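PDB 3KBB: phosphorylated carbohydrates phosphatase TM_1254 from Thermotoga maritima msb8, which dephosphorylates phosphorylated sugars such as erythrose 4-phosphate, fructose 6-phosphate, 2-deoxyglucose 6-phosphate and mannose 6-phosphate, using a divalent metal cation. Local coordinates for residues L103-S108 / M130-Q135. Numbering follows the deposited sequence.
With SO4 (sulfate ion), chain D.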
ATOM      1  N   LEU A 103      -5.072  -3.137 -16.506  1.00 19.93           N
ATOM      2  CA  LEU A 103      -5.037  -3.129 -15.045  1.00 19.74           C
ATOM      3  C   LEU A 103      -3.636  -2.728 -14.656  1.00 18.89           C
ATOM      4  O   LEU A 103      -2.668  -3.303 -15.188  1.00 18.23           O
ATOM      5  CB  LEU A 103      -5.330  -4.524 -14.507  1.00 20.51           C
ATOM      6  CG  LEU A 103      -5.729  -4.881 -13.076  1.00 23.73           C
ATOM      7  CD1 LEU A 103      -6.756  -3.887 -12.494  1.00 22.81           C
ATOM      8  CD2 LEU A 103      -6.313  -6.340 -12.998  1.00 21.22           C
ATOM      9  N   ALA A 104      -3.520  -1.750 -13.761  1.00 16.90           N
ATOM     10  CA  ALA A 104      -2.194  -1.305 -13.359  1.00 16.21           C
ATOM     11  C   ALA A 104      -2.096  -1.242 -11.835  1.00 17.14           C
ATOM     12  O   ALA A 104      -3.104  -1.035 -11.143  1.00 16.86           O
ATOM     13  CB  ALA A 104      -1.862   0.050 -13.931  1.00 15.81           C
ATOM     14  N   LEU A 105      -0.858  -1.361 -11.354  1.00 18.01           N
ATOM     15  CA  LEU A 105      -0.518  -1.247  -9.942  1.00 19.12           C
ATOM     16  C   LEU A 105       0.425  -0.053  -9.799  1.00 19.27           C
ATOM     17  O   LEU A 105       1.332   0.130 -10.625  1.00 20.43           O
ATOM     18  CB  LEU A 105       0.257  -2.494  -9.516  1.00 19.23           C
ATOM     19  CG  LEU A 105       0.578  -2.315  -8.042  1.00 19.52           C
ATOM     20  CD1 LEU A 105      -0.577  -2.774  -7.165  1.00 22.27           C
ATOM     21  CD2 LEU A 105       1.899  -2.960  -7.657  1.00 24.45           C
ATOM     22  N   ALA A 106       0.222   0.782  -8.777  1.00 19.67           N
ATOM     23  CA  ALA A 106       1.184   1.829  -8.455  1.00 20.29           C
ATOM     24  C   ALA A 106       1.464   1.700  -6.947  1.00 22.15           C
ATOM     25  O   ALA A 106       0.529   1.582  -6.133  1.00 23.12           O
ATOM     26  CB  ALA A 106       0.679   3.219  -8.829  1.00 20.48           C
ATOM     27  N   THR A 107       2.734   1.678  -6.565  1.00 17.90           N
ATOM     28  CA  THR A 107       3.072   1.564  -5.156  1.00 18.53           C
ATOM     29  C   THR A 107       4.341   2.323  -4.857  1.00 17.71           C
ATOM     30  O   THR A 107       5.245   2.350  -5.693  1.00 18.95           O
ATOM     31  CB  THR A 107       3.239   0.100  -4.710  1.00 17.87           C
ATOM     32  OG1 THR A 107       3.605   0.056  -3.325  1.00 18.34           O
ATOM     33  CG2 THR A 107       4.320  -0.636  -5.562  1.00 19.58           C
ATOM     34  N   SER A 108       4.423   2.918  -3.663  1.00 18.40           N
ATOM     35  CA  SER A 108       5.651   3.556  -3.218  1.00 18.70           C
ATOM     36  C   SER A 108       6.720   2.523  -2.829  1.00 19.54           C
ATOM     37  O   SER A 108       7.895   2.865  -2.646  1.00 20.81           O
ATOM     38  CB  SER A 108       5.355   4.453  -1.995  1.00 19.80           C
ATOM     39  OG  SER A 108       4.371   5.423  -2.338  1.00 22.62           O
HETATM   40  N   MSE A 130       2.928  -2.191 -13.973  1.00 17.09           N
HETATM   41  CA  MSE A 130       3.145  -2.028 -12.535  1.00 18.17           C
HETATM   42  C   MSE A 130       4.280  -1.024 -12.360  1.00 18.65           C
HETATM   43  O   MSE A 130       5.298  -1.125 -13.068  1.00 19.01           O
HETATM   44  CB  MSE A 130       3.511  -3.366 -11.874  1.00 16.94           C
HETATM   45  CG  MSE A 130       2.465  -4.547 -12.047  1.00 17.16           C
HETATM   46 SE   MSE A 130       2.884  -6.027 -10.900  1.00 23.78          SE
HETATM   47  CE  MSE A 130       4.363  -6.822 -11.940  1.00 19.50           C
ATOM     48  N   VAL A 131       4.088  -0.015 -11.519  1.00 16.14           N
ATOM     49  CA  VAL A 131       5.123   1.013 -11.297  1.00 16.95           C
ATOM     50  C   VAL A 131       5.414   1.028  -9.793  1.00 17.37           C
ATOM     51  O   VAL A 131       4.463   0.948  -8.977  1.00 18.29           O
ATOM     52  CB  VAL A 131       4.622   2.401 -11.773  1.00 16.21           C
ATOM     53  CG1 VAL A 131       5.586   3.494 -11.362  1.00 20.07           C
ATOM     54  CG2 VAL A 131       4.432   2.442 -13.320  1.00 18.47           C
ATOM     55  N   PHE A 132       6.704   1.148  -9.427  1.00 16.03           N
ATOM     56  CA  PHE A 132       7.168   0.951  -8.050  1.00 16.54           C
ATOM     57  C   PHE A 132       7.903   2.205  -7.596  1.00 16.59           C
ATOM     58  O   PHE A 132       8.261   3.027  -8.415  1.00 17.55           O
ATOM     59  CB  PHE A 132       8.085  -0.291  -8.001  1.00 16.97           C
ATOM     60  CG  PHE A 132       7.372  -1.540  -8.458  1.00 16.67           C
ATOM     61  CD1 PHE A 132       6.558  -2.236  -7.582  1.00 18.18           C
ATOM     62  CD2 PHE A 132       7.494  -1.964  -9.770  1.00 16.38           C
ATOM     63  CE1 PHE A 132       5.862  -3.375  -7.993  1.00 19.02           C
ATOM     64  CE2 PHE A 132       6.772  -3.088 -10.205  1.00 15.58           C
ATOM     65  CZ  PHE A 132       5.967  -3.782  -9.294  1.00 17.11           C
ATOM     66  N   GLY A 133       8.087   2.346  -6.289  1.00 17.75           N
ATOM     67  CA  GLY A 133       8.572   3.617  -5.745  1.00 19.40           C
ATOM     68  C   GLY A 133      10.000   3.971  -6.102  1.00 19.90           C
ATOM     69  O   GLY A 133      10.392   5.166  -6.125  1.00 21.09           O
ATOM     70  N   ASP A 134      10.796   2.942  -6.397  1.00 20.18           N
ATOM     71  CA  ASP A 134      12.183   3.154  -6.824  1.00 20.74           C
ATOM     72  C   ASP A 134      12.324   3.413  -8.306  1.00 21.48           C
ATOM     73  O   ASP A 134      13.442   3.391  -8.834  1.00 22.18           O
ATOM     74  CB  ASP A 134      13.107   1.984  -6.385  1.00 21.19           C
ATOM     75  CG  ASP A 134      12.628   0.579  -6.856  1.00 23.90           C
ATOM     76  OD1 ASP A 134      11.471   0.354  -7.292  1.00 18.84           O
ATOM     77  OD2 ASP A 134      13.480  -0.351  -6.760  1.00 26.34           O
ATOM     78  N   GLN A 135      11.190   3.611  -8.986  1.00 18.89           N
ATOM     79  CA  GLN A 135      11.175   3.909 -10.423  1.00 18.27           C
ATOM     80  C   GLN A 135      10.869   5.372 -10.757  1.00 19.22           C
ATOM     81  O   GLN A 135      10.782   5.731 -11.932  1.00 20.31           O
ATOM     82  CB  GLN A 135      10.186   2.970 -11.115  1.00 17.67           C
ATOM     83  CG  GLN A 135      10.624   1.522 -11.022  1.00 17.27           C
ATOM     84  CD  GLN A 135       9.696   0.581 -11.767  1.00 23.30           C
ATOM     85  OE1 GLN A 135       8.494   0.832 -11.890  1.00 21.39           O
ATOM     86  NE2 GLN A 135      10.251  -0.513 -12.265  1.00 23.58           N
TER
HETATM   87  S   SO4 D 226       2.073   1.851  -1.247  0.50 27.07           S
HETATM   88  O1  SO4 D 226       1.434   0.686  -1.879  0.50 14.21           O
HETATM   89  O2  SO4 D 226       1.405   2.172   0.011  0.50 20.72           O
HETATM   90  O3  SO4 D 226       3.456   1.514  -0.841  0.50 24.57           O
HETATM   91  O4  SO4 D 226       2.053   3.095  -2.091  0.50 20.48           O
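Val131, in strand 129-131 at one border of the parallel sheet, bonds to Leu105 of strand 102-106 and to Thr107 directly after it, within a beta-alpha-beta unit of the Rossmann-like HAD core, with helix 111-120 in the crossover. The strands are parallel, Leu105 pairing with Met130 and Ala106 with Val131. Val131 N gives to Leu105 O (2.9 Å, 162° at the hydrogen), and Val131 O receives Thr107 N (3.1 Å), so the N-H and C=O of one residue bond to residues two apart. CA-H...O contacts reinforce them, Met130 CA on Leu105 O and Ala106 CA on Val131 O. Beyond the last bridge the two segments stay together, and Gly133 CA meets Ser108 O at 3.3 Å, where a beta-carbon would clash with that oxygen.

Apolar contacts lie on the face bearing Leu105 and Met130, the latter modelled as selenomethionine. CB of Leu105 lies 3.9 Å from Met130 CG, while its CD2 reaches Phe132 CE1, the two side chains crossing at about a right angle. Next to it, Thr107 CG2 presses on Phe132 CD1 at 3.4 Å. Phe132 also rests on Gln111 and Ala114 of helix 111-120. On the other face, Ala106 and Val131 pack against Val149 of helix 144-153.

Polar contacts gather where strand 102-106 ends, near Asp7, the probable nucleophile. A sulfate sits there, probably marking the substrate phosphate site, and is also bound by Lys140, Asp9 N and Thr109. Thr107 divides its branches, chi1 of 178° putting OG1 opposite its own N and 2.7 Å from sulfate O1, while CG2 turns to the ring; OG1 also bonds Thr109 N. A valine in its place is likely to leave sulfate O1 and Thr109 N without this hydroxyl. Ser108 N points almost straight at sulfate O4, 2.8 Å away, with 173° at the hydrogen.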